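Local structure of ABC transporter substrate binding protein (Ribose) (Agrobacterium vitis S4, 4WT7) at residues I92-G97 with I119-S124; L96-V101 with Y162-C167; L127-S132 with P296-V301. The protein probably serves as the solute-binding component of an ABC transporter for a sugar or sugar alcohol, holding D-allitol in the cleft between its two lobes. One frame throughout, in Å; residues are numbered along the deposited sequence.

Contact 1: I92-G97 with I119-S124. With X9X (D-allitol), chain C.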
loop_
_atom_site.group_PDB
_atom_site.type_symbol
_atom_site.label_atom_id
_atom_site.label_comp_id
_atom_site.label_asym_id
_atom_site.label_seq_id
_atom_site.Cartn_x
_atom_site.Cartn_y
_atom_site.Cartn_z
ATOM N N ILE A 92 -6.640 1.686 -19.808
ATOM C CA ILE A 92 -7.193 1.797 -18.467
ATOM C C ILE A 92 -6.086 1.544 -17.444
ATOM O O ILE A 92 -5.290 0.613 -17.616
ATOM C CB ILE A 92 -8.311 0.768 -18.270
ATOM C CG1 ILE A 92 -9.491 1.111 -19.171
ATOM C CG2 ILE A 92 -8.735 0.691 -16.818
ATOM C CD1 ILE A 92 -10.600 0.050 -19.206
ATOM N N VAL A 93 -6.013 2.360 -16.385
ATOM C CA VAL A 93 -5.055 2.094 -15.309
ATOM C C VAL A 93 -5.847 1.823 -14.048
ATOM O O VAL A 93 -6.700 2.628 -13.654
ATOM C CB VAL A 93 -4.069 3.288 -14.997
ATOM C CG1 VAL A 93 -2.926 2.794 -14.118
ATOM C CG2 VAL A 93 -3.519 3.891 -16.249
ATOM N N GLN A 94 -5.571 0.697 -13.415
ATOM C CA GLN A 94 -6.277 0.319 -12.196
ATOM C C GLN A 94 -5.359 0.404 -11.001
ATOM O O GLN A 94 -4.280 -0.191 -10.967
ATOM C CB GLN A 94 -6.857 -1.096 -12.323
ATOM C CG GLN A 94 -7.414 -1.670 -11.032
ATOM C CD GLN A 94 -8.553 -0.834 -10.510
ATOM O OE1 GLN A 94 -9.361 -0.303 -11.288
ATOM N NE2 GLN A 94 -8.647 -0.718 -9.196
ATOM N N LEU A 95 -5.814 1.145 -10.012
ATOM C CA LEU A 95 -5.044 1.384 -8.800
ATOM C C LEU A 95 -5.637 0.592 -7.615
ATOM O O LEU A 95 -6.752 0.860 -7.159
ATOM C CB LEU A 95 -5.014 2.892 -8.486
ATOM C CG LEU A 95 -4.496 3.308 -7.111
ATOM C CD1 LEU A 95 -3.044 2.918 -6.935
ATOM C CD2 LEU A 95 -4.669 4.795 -6.912
ATOM N N LEU A 96 -4.851 -0.356 -7.116
ATOM C CA LEU A 96 -5.201 -1.141 -5.943
ATOM C C LEU A 96 -6.458 -1.962 -6.182
ATOM O O LEU A 96 -6.959 -2.088 -7.316
ATOM C CB LEU A 96 -5.292 -0.243 -4.686
ATOM C CG LEU A 96 -3.911 0.189 -4.170
ATOM C CD1 LEU A 96 -3.923 1.376 -3.155
ATOM C CD2 LEU A 96 -3.199 -1.015 -3.597
ATOM N N GLY A 97 -6.946 -2.555 -5.113
ATOM C CA GLY A 97 -8.068 -3.448 -5.204
ATOM C C GLY A 97 -7.608 -4.865 -4.952
ATOM O O GLY A 97 -6.408 -5.202 -5.107
ATOM N N ILE A 119 -1.389 -0.094 -10.834
ATOM C CA ILE A 119 -0.564 0.294 -9.693
ATOM C C ILE A 119 -0.939 -0.614 -8.521
ATOM O O ILE A 119 -2.107 -0.699 -8.133
ATOM C CB ILE A 119 -0.751 1.779 -9.339
ATOM C CG1 ILE A 119 -0.357 2.633 -10.550
ATOM C CG2 ILE A 119 0.069 2.147 -8.077
ATOM C CD1 ILE A 119 -0.867 4.018 -10.523
ATOM N N ASP A 120 0.060 -1.305 -7.995
ATOM C CA ASP A 120 -0.125 -2.248 -6.901
ATOM C C ASP A 120 -1.138 -3.341 -7.231
ATOM O O ASP A 120 -1.979 -3.688 -6.405
ATOM C CB ASP A 120 -0.547 -1.524 -5.615
ATOM C CG ASP A 120 0.597 -0.882 -4.914
ATOM O OD1 ASP A 120 1.755 -1.199 -5.245
ATOM O OD2 ASP A 120 0.322 -0.068 -3.993
ATOM N N VAL A 121 -1.086 -3.876 -8.459
ATOM C CA VAL A 121 -1.919 -5.032 -8.787
ATOM C C VAL A 121 -1.123 -5.973 -9.697
ATOM O O VAL A 121 -0.856 -5.631 -10.847
ATOM C CB VAL A 121 -3.228 -4.663 -9.538
ATOM C CG1 VAL A 121 -4.051 -5.950 -9.785
ATOM C CG2 VAL A 121 -4.086 -3.602 -8.789
ATOM N N GLY A 122 -0.759 -7.150 -9.190
ATOM C CA GLY A 122 0.063 -8.086 -9.934
ATOM C C GLY A 122 -0.805 -9.005 -10.767
ATOM O O GLY A 122 -0.946 -10.196 -10.508
ATOM N N SER A 123 -1.441 -8.423 -11.756
ATOM C CA SER A 123 -2.318 -9.166 -12.622
ATOM C C SER A 123 -1.599 -9.674 -13.859
ATOM O O SER A 123 -0.800 -8.967 -14.439
ATOM C CB SER A 123 -3.439 -8.257 -13.067
ATOM O OG SER A 123 -4.252 -8.895 -14.033
ATOM N N SER A 124 -1.913 -10.898 -14.264
ATOM C CA SER A 124 -1.534 -11.435 -15.559
ATOM C C SER A 124 -2.053 -10.626 -16.729
ATOM O O SER A 124 -1.544 -10.739 -17.858
ATOM C CB SER A 124 -2.132 -12.838 -15.703
ATOM O OG SER A 124 -1.289 -13.757 -15.072
HETATM O OAA X9X C . -4.702 -2.075 0.199
HETATM C CAG X9X C . -4.432 -1.294 1.307
HETATM C CAI X9X C . -3.178 -0.482 1.318
HETATM O OAC X9X C . -2.031 -1.285 1.467
HETATM C CAK X9X C . -3.125 0.454 0.146
HETATM O OAE X9X C . -4.311 1.151 0.178
HETATM C CAL X9X C . -2.014 1.494 0.299
HETATM O OAF X9X C . -2.141 2.199 1.485
HETATM C CAJ X9X C . -0.591 1.014 0.096
HETATM O OAD X9X C . -0.036 0.405 1.211
HETATM C CAH X9X C . -0.354 0.161 -1.133
HETATM O OAB X9X C . 0.940 0.249 -1.690
HETATM O O HOH W 1 -3.817 -5.769 -5.763
#

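Contact 2: L96-V101 with Y162-C167. With X9X (D-allitol), chain C.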
loop_
_atom_site.group_PDB
_atom_site.type_symbol
_atom_site.label_atom_id
_atom_site.label_comp_id
_atom_site.label_asym_id
_atom_site.label_seq_id
_atom_site.Cartn_x
_atom_site.Cartn_y
_atom_site.Cartn_z
ATOM N N LEU A 96 -4.851 -0.356 -7.116
ATOM C CA LEU A 96 -5.201 -1.141 -5.943
ATOM C C LEU A 96 -6.458 -1.962 -6.182
ATOM O O LEU A 96 -6.959 -2.088 -7.316
ATOM C CB LEU A 96 -5.292 -0.243 -4.686
ATOM C CG LEU A 96 -3.911 0.189 -4.170
ATOM C CD1 LEU A 96 -3.923 1.376 -3.155
ATOM C CD2 LEU A 96 -3.199 -1.015 -3.597
ATOM N N GLY A 97 -6.946 -2.555 -5.113
ATOM C CA GLY A 97 -8.068 -3.448 -5.204
ATOM C C GLY A 97 -7.608 -4.865 -4.952
ATOM O O GLY A 97 -6.408 -5.202 -5.107
ATOM N N THR A 98 -8.569 -5.701 -4.553
ATOM C CA THR A 98 -8.326 -7.096 -4.330
ATOM C C THR A 98 -8.261 -7.798 -5.681
ATOM O O THR A 98 -9.215 -7.701 -6.452
ATOM C CB THR A 98 -9.494 -7.721 -3.572
ATOM O OG1 THR A 98 -9.648 -7.057 -2.315
ATOM C CG2 THR A 98 -9.232 -9.169 -3.359
ATOM N N LEU A 99 -7.171 -8.522 -5.922
ATOM C CA LEU A 99 -6.883 -9.084 -7.225
ATOM C C LEU A 99 -8.017 -9.952 -7.742
ATOM O O LEU A 99 -8.435 -9.779 -8.878
ATOM C CB LEU A 99 -5.569 -9.865 -7.195
ATOM C CG LEU A 99 -5.212 -10.507 -8.531
ATOM C CD1 LEU A 99 -4.999 -9.448 -9.620
ATOM C CD2 LEU A 99 -3.977 -11.377 -8.410
ATOM N N THR A 100 -8.544 -10.864 -6.918
ATOM C CA THR A 100 -9.649 -11.697 -7.401
ATOM C C THR A 100 -10.897 -10.896 -7.751
ATOM O O THR A 100 -11.644 -11.316 -8.618
ATOM C CB THR A 100 -10.050 -12.827 -6.417
ATOM O OG1 THR A 100 -10.458 -12.269 -5.165
ATOM C CG2 THR A 100 -8.907 -13.753 -6.205
ATOM N N VAL A 101 -11.110 -9.736 -7.136
ATOM C CA VAL A 101 -12.285 -8.938 -7.472
ATOM C C VAL A 101 -12.180 -8.305 -8.846
ATOM O O VAL A 101 -13.133 -8.298 -9.628
ATOM C CB VAL A 101 -12.495 -7.784 -6.482
ATOM C CG1 VAL A 101 -13.627 -6.865 -6.938
ATOM C CG2 VAL A 101 -12.801 -8.332 -5.107
ATOM N N TYR A 162 -4.751 -9.369 2.466
ATOM C CA TYR A 162 -3.898 -10.383 1.872
ATOM C C TYR A 162 -4.234 -10.610 0.390
ATOM O O TYR A 162 -3.400 -11.118 -0.363
ATOM C CB TYR A 162 -3.985 -11.718 2.641
ATOM C CG TYR A 162 -2.859 -12.645 2.243
ATOM C CD1 TYR A 162 -1.539 -12.356 2.600
ATOM C CD2 TYR A 162 -3.095 -13.779 1.493
ATOM C CE1 TYR A 162 -0.505 -13.161 2.216
ATOM C CE2 TYR A 162 -2.060 -14.600 1.108
ATOM C CZ TYR A 162 -0.760 -14.281 1.460
ATOM O OH TYR A 162 0.272 -15.093 1.070
ATOM N N GLY A 163 -5.429 -10.207 -0.025
ATOM C CA GLY A 163 -5.846 -10.331 -1.419
ATOM C C GLY A 163 -5.290 -9.218 -2.311
ATOM O O GLY A 163 -5.558 -9.171 -3.521
ATOM N N VAL A 164 -4.520 -8.320 -1.726
ATOM C CA VAL A 164 -4.001 -7.148 -2.444
ATOM C C VAL A 164 -2.530 -7.368 -2.625
ATOM O O VAL A 164 -1.814 -7.564 -1.648
ATOM C CB VAL A 164 -4.223 -5.842 -1.658
ATOM C CG1 VAL A 164 -3.648 -4.638 -2.410
ATOM C CG2 VAL A 164 -5.715 -5.664 -1.376
ATOM N N THR A 165 -2.076 -7.373 -3.876
ATOM C CA THR A 165 -0.697 -7.787 -4.156
ATOM C C THR A 165 0.393 -7.260 -3.226
ATOM O O THR A 165 1.122 -8.062 -2.681
ATOM C CB THR A 165 -0.301 -7.509 -5.610
ATOM O OG1 THR A 165 -1.345 -7.988 -6.460
ATOM C CG2 THR A 165 0.983 -8.219 -5.954
ATOM N N PRO A 166 0.548 -5.930 -3.062
ATOM C CA PRO A 166 1.679 -5.481 -2.231
ATOM C C PRO A 166 1.583 -5.885 -0.761
ATOM O O PRO A 166 2.602 -6.175 -0.139
ATOM C CB PRO A 166 1.642 -3.950 -2.348
ATOM C CG PRO A 166 0.305 -3.623 -2.872
ATOM C CD PRO A 166 -0.110 -4.801 -3.731
ATOM N N CYS A 167 0.373 -5.950 -0.223
ATOM C CA CYS A 167 0.197 -6.425 1.148
ATOM C C CYS A 167 0.499 -7.921 1.315
ATOM O O CYS A 167 1.073 -8.333 2.338
ATOM C CB CYS A 167 -1.218 -6.140 1.632
ATOM S SG CYS A 167 -1.753 -4.460 1.305
HETATM O OAA X9X C . -4.702 -2.075 0.199
HETATM C CAG X9X C . -4.432 -1.294 1.307
HETATM C CAI X9X C . -3.178 -0.482 1.318
HETATM O OAC X9X C . -2.031 -1.285 1.467
HETATM C CAK X9X C . -3.125 0.454 0.146
HETATM O OAE X9X C . -4.311 1.151 0.178
HETATM C CAL X9X C . -2.014 1.494 0.299
HETATM O OAF X9X C . -2.141 2.199 1.485
HETATM C CAJ X9X C . -0.591 1.014 0.096
HETATM O OAD X9X C . -0.036 0.405 1.211
HETATM C CAH X9X C . -0.354 0.161 -1.133
HETATM O OAB X9X C . 0.940 0.249 -1.690
HETATM O O HOH W 1 -3.817 -5.769 -5.763
HETATM O O HOH W 2 -7.946 -8.729 0.192
HETATM O O HOH W 3 -7.071 -11.424 -4.335
#

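Contact 3: L127-S132 with P296-V301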
loop_
_atom_site.group_PDB
_atom_site.type_symbol
_atom_site.label_atom_id
_atom_site.label_comp_id
_atom_site.label_asym_id
_atom_site.label_seq_id
_atom_site.Cartn_x
_atom_site.Cartn_y
_atom_site.Cartn_z
ATOM N N LEU A 127 -0.334 -5.112 -18.457
ATOM C CA LEU A 127 0.909 -4.973 -19.229
ATOM C C LEU A 127 2.052 -4.434 -18.388
ATOM O O LEU A 127 3.230 -4.613 -18.715
ATOM C CB LEU A 127 0.695 -4.008 -20.395
ATOM C CG LEU A 127 -0.238 -4.665 -21.421
ATOM C CD1 LEU A 127 -0.839 -3.653 -22.373
ATOM C CD2 LEU A 127 0.550 -5.718 -22.131
ATOM N N ASN A 128 1.713 -3.746 -17.306
ATOM C CA ASN A 128 2.747 -3.179 -16.491
ATOM C C ASN A 128 2.189 -2.748 -15.137
ATOM O O ASN A 128 1.173 -2.058 -15.065
ATOM C CB ASN A 128 3.363 -1.994 -17.252
ATOM C CG ASN A 128 4.274 -1.151 -16.392
ATOM O OD1 ASN A 128 3.885 -0.078 -15.914
ATOM N ND2 ASN A 128 5.472 -1.633 -16.170
ATOM N N ASN A 129 2.846 -3.215 -14.088
ATOM C CA ASN A 129 2.424 -2.961 -12.699
ATOM C C ASN A 129 3.481 -2.048 -12.099
ATOM O O ASN A 129 4.663 -2.442 -11.983
ATOM C CB ASN A 129 2.323 -4.295 -11.917
ATOM C CG ASN A 129 1.936 -4.105 -10.451
ATOM O OD1 ASN A 129 1.359 -3.064 -10.062
ATOM N ND2 ASN A 129 2.291 -5.090 -9.616
ATOM N N SER A 130 3.079 -0.800 -11.836
ATOM C CA SER A 130 3.892 0.150 -11.079
ATOM C C SER A 130 3.683 -0.092 -9.586
ATOM O O SER A 130 2.566 -0.047 -9.093
ATOM C CB SER A 130 3.533 1.604 -11.424
ATOM O OG SER A 130 3.798 1.906 -12.776
ATOM N N THR A 131 4.772 -0.350 -8.874
ATOM C CA THR A 131 4.676 -0.840 -7.527
ATOM C C THR A 131 6.045 -0.664 -6.903
ATOM O O THR A 131 7.038 -0.619 -7.629
ATOM C CB THR A 131 4.237 -2.338 -7.529
ATOM O OG1 THR A 131 3.927 -2.770 -6.209
ATOM C CG2 THR A 131 5.344 -3.259 -8.080
ATOM N N SER A 132 6.112 -0.504 -5.583
ATOM C CA SER A 132 7.396 -0.612 -4.906
ATOM C C SER A 132 7.874 -2.051 -5.076
ATOM O O SER A 132 7.079 -2.912 -5.413
ATOM C CB SER A 132 7.247 -0.299 -3.399
ATOM O OG SER A 132 6.852 1.050 -3.184
ATOM N N PRO A 296 8.281 -3.400 -19.556
ATOM C CA PRO A 296 8.535 -4.470 -18.586
ATOM C C PRO A 296 7.251 -4.785 -17.838
ATOM O O PRO A 296 6.406 -3.889 -17.735
ATOM C CB PRO A 296 9.558 -3.851 -17.630
ATOM C CG PRO A 296 9.396 -2.358 -17.792
ATOM C CD PRO A 296 8.897 -2.118 -19.177
ATOM N N ARG A 297 7.096 -6.000 -17.319
ATOM C CA ARG A 297 5.872 -6.368 -16.609
ATOM C C ARG A 297 5.714 -5.582 -15.310
ATOM O O ARG A 297 4.610 -5.320 -14.880
ATOM C CB ARG A 297 5.874 -7.853 -16.240
ATOM C CG ARG A 297 6.037 -8.810 -17.424
ATOM C CD ARG A 297 4.797 -8.832 -18.296
ATOM N NE ARG A 297 3.648 -9.368 -17.573
ATOM C CZ ARG A 297 2.405 -9.374 -18.039
ATOM N NH1 ARG A 297 1.407 -9.850 -17.291
ATOM N NH2 ARG A 297 2.150 -8.909 -19.251
ATOM N N GLU A 298 6.815 -5.246 -14.650
ATOM C CA GLU A 298 6.681 -4.434 -13.425
ATOM C C GLU A 298 7.699 -3.314 -13.516
ATOM O O GLU A 298 8.723 -3.483 -14.179
ATOM C CB GLU A 298 6.882 -5.291 -12.164
ATOM C CG GLU A 298 5.965 -6.548 -12.084
ATOM C CD GLU A 298 5.446 -6.854 -10.669
ATOM O OE1 GLU A 298 6.224 -6.780 -9.675
ATOM O OE2 GLU A 298 4.240 -7.181 -10.546
ATOM N N SER A 299 7.396 -2.184 -12.872
ATOM C CA SER A 299 8.279 -1.020 -12.800
ATOM C C SER A 299 8.345 -0.590 -11.338
ATOM O O SER A 299 7.334 -0.189 -10.768
ATOM C CB SER A 299 7.733 0.105 -13.681
ATOM O OG SER A 299 7.710 -0.345 -15.034
ATOM N N TYR A 300 9.519 -0.698 -10.722
ATOM C CA TYR A 300 9.642 -0.477 -9.285
ATOM C C TYR A 300 10.080 0.910 -8.960
ATOM O O TYR A 300 11.012 1.433 -9.549
ATOM C CB TYR A 300 10.605 -1.495 -8.658
ATOM C CG TYR A 300 10.152 -2.927 -8.920
ATOM C CD1 TYR A 300 8.996 -3.418 -8.347
ATOM C CD2 TYR A 300 10.876 -3.772 -9.753
ATOM C CE1 TYR A 300 8.569 -4.710 -8.593
ATOM C CE2 TYR A 300 10.464 -5.058 -10.004
ATOM C CZ TYR A 300 9.315 -5.527 -9.423
ATOM O OH TYR A 300 8.873 -6.805 -9.659
ATOM N N VAL A 301 9.380 1.514 -8.023
ATOM C CA VAL A 301 9.733 2.833 -7.542
ATOM C C VAL A 301 10.328 2.674 -6.155
ATOM O O VAL A 301 9.745 1.977 -5.313
ATOM C CB VAL A 301 8.522 3.733 -7.427
ATOM C CG1 VAL A 301 8.927 5.034 -6.688
ATOM C CG2 VAL A 301 7.966 4.028 -8.798
#

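Contact 1: I92-G97 with I119-S124
Leu96 and Asp120 sit side by side where two parallel strands end, and both have positive phi, 62° and 57°, which is unusual for a leucine. The chain turns at these two positions as it leaves strands 91-95 and 116-119. The two side chains point the same way, with CD2 of Leu96 against CB of Asp120 at 3.4 Å. The other Leu96 methyl, CD1, lies 3.4 Å from hydroxyl oxygen OAE of D-allitol. Asp120 OD2 accepts a hydrogen bond from OAB of the ligand; the modelled bond is very short and its exact length is doubtful. Asp120 OD1 is bound to the hydroxyl of Thr131, a second-shell contact that helps fix the turn of the carboxylate.

Just before the turns, Leu95 pairs with Ile119. Ile119 N donates to Gln94 O at 2.9 Å, and Leu96 N donates to Ile119 O at 2.9 Å. On the face carrying Leu95 and Ile119, Leu95 CD1 is pressed against Ile119 CG2 at 3.4 Å, a tight fit. Gln94 NE2 reaches Leu96 O at 2.9 Å. The acceptor lies in the amide plane, but the amide comes from above the carbonyl plane. Gln94 OE1 is taken by Ser38, so both ends of the amide are held. Val121 CG2 packs 3.6 Å from Leu96 O. One water donates to both Gly97 O and Asp120 O and ties the two loops together. This part of the pocket thus offers the polyol a carboxylate acceptor next to an apolar leucine branch, consistent with carbohydrate binding.

Contact 2: L96-V101 with Y162-C167
Leu96 and Val164 meet in the wall of the D-allitol pocket, in the cleft between the two lobes of this periplasmic binding protein. Val164 has CG1 anti to its own N (chi1 179°), and this places the methyl 3.8 Å from Leu96 CD2. The same CG1 lies 3.8 Å from ligand oxygen OAA. The other branch, CG2, turns to the backbone and lies 3.8 Å from Gly97 O. Cys167 adds its sulfur to the pocket wall, with SG 3.2 Å from ligand oxygen OAC.

Beyond the pocket the contact is polar. Leu99 N donates to Gly163 O at 3.0 Å in a nearly straight bond (169° at the hydrogen). A water donates to the same oxygen and accepts from Thr100 N. Gly163 O thus takes the first N-H of the helix directly and the next through water; the helix start would probably polarise it. Thr98 CG2 packs 3.7 Å from this oxygen. The water that joins Gly97 O to Asp120 O also accepts from Thr165 N at 3.0 Å, at the start of the other helix.

Helices 99-111 and 165-178 both begin here, preceded by Thr98 and Val164. The first follows strand 91-95 of one lobe's parallel sheet; the second follows strand 153-158 of the other lobe's sheet. Pro166 packs on Asp120, and Leu96 also packs on Phe46 and Asp47 of helix 45-60.

Contact 3: L127-S132 with P296-V301
Asn128 ND2 uses both of its N-H groups across the strand pair. One goes to Ser299 OG at 2.8 Å and the other to Pro296 O at 2.9 Å. Both acceptors lie close to the amide plane. CG is anti to the backbone N (chi1 169°), which carries the amide over to the neighbouring segment. Asn128 OD1 is held by Asn285 of helix 275-290, which probably fixes which way round the amide sits.

On the face carrying Asn129, Thr131, Glu298 and Tyr300, Asn129 ND2 donates to Glu298 OE2 at 3.0 Å. It approaches from above the carboxylate, and the two planes are 77° apart. Tyr300 OH donates to the other oxygen, Glu298 OE1, at 2.6 Å through the anti lone pair.

Strands 129-131 and 298-300 run parallel, their directions 20° apart, and 298-300 is the edge strand of the six-stranded parallel sheet of this lobe. The chain then goes on to strand 304-307 in the sheet of the other lobe. The backbone bonds alternate: Asn129 N to Arg297 O, Ser299 N to Asn129 O, Thr131 N to Ser299 O, and Val301 N to Thr131 O.

Thr131 CG2 lies alongside the Tyr300 ring, 3.6 Å from CE1. The edge of that ring meets two carbonyls, with CD1 3.5 Å from Ser132 O. Ser132 OG is bound to Gln273, which also binds D-allitol. The bent Arg297 chain turns back toward Leu127, and its NH1 is bound to Ser124 O.

Contacts 1 and 2 share Leu96 and Gly97, and their centres are 9 Å apart. Both touch D-allitol. They also meet directly: Gly122 N probably bonds Thr165 OG1 at 2.9 Å, and Asp120 CG packs against Pro166 CG at 3.4 Å. Contact 1 and contact 3 lie in the same parallel sheet, with centres 10 Å apart. Besides its carboxylate bond to Thr131, Asp120 links them by a probable bond from its N to Ser130 O at 3.0 Å. Contact 3 is thus a second shell to the pocket, and the Ser132 side chain is about 6 Å from the ligand. Contacts 2 and 3 do not touch; their nearest atoms are about 5 Å apart. Of the three contacts, only contact 2 has its two segments in different lobes.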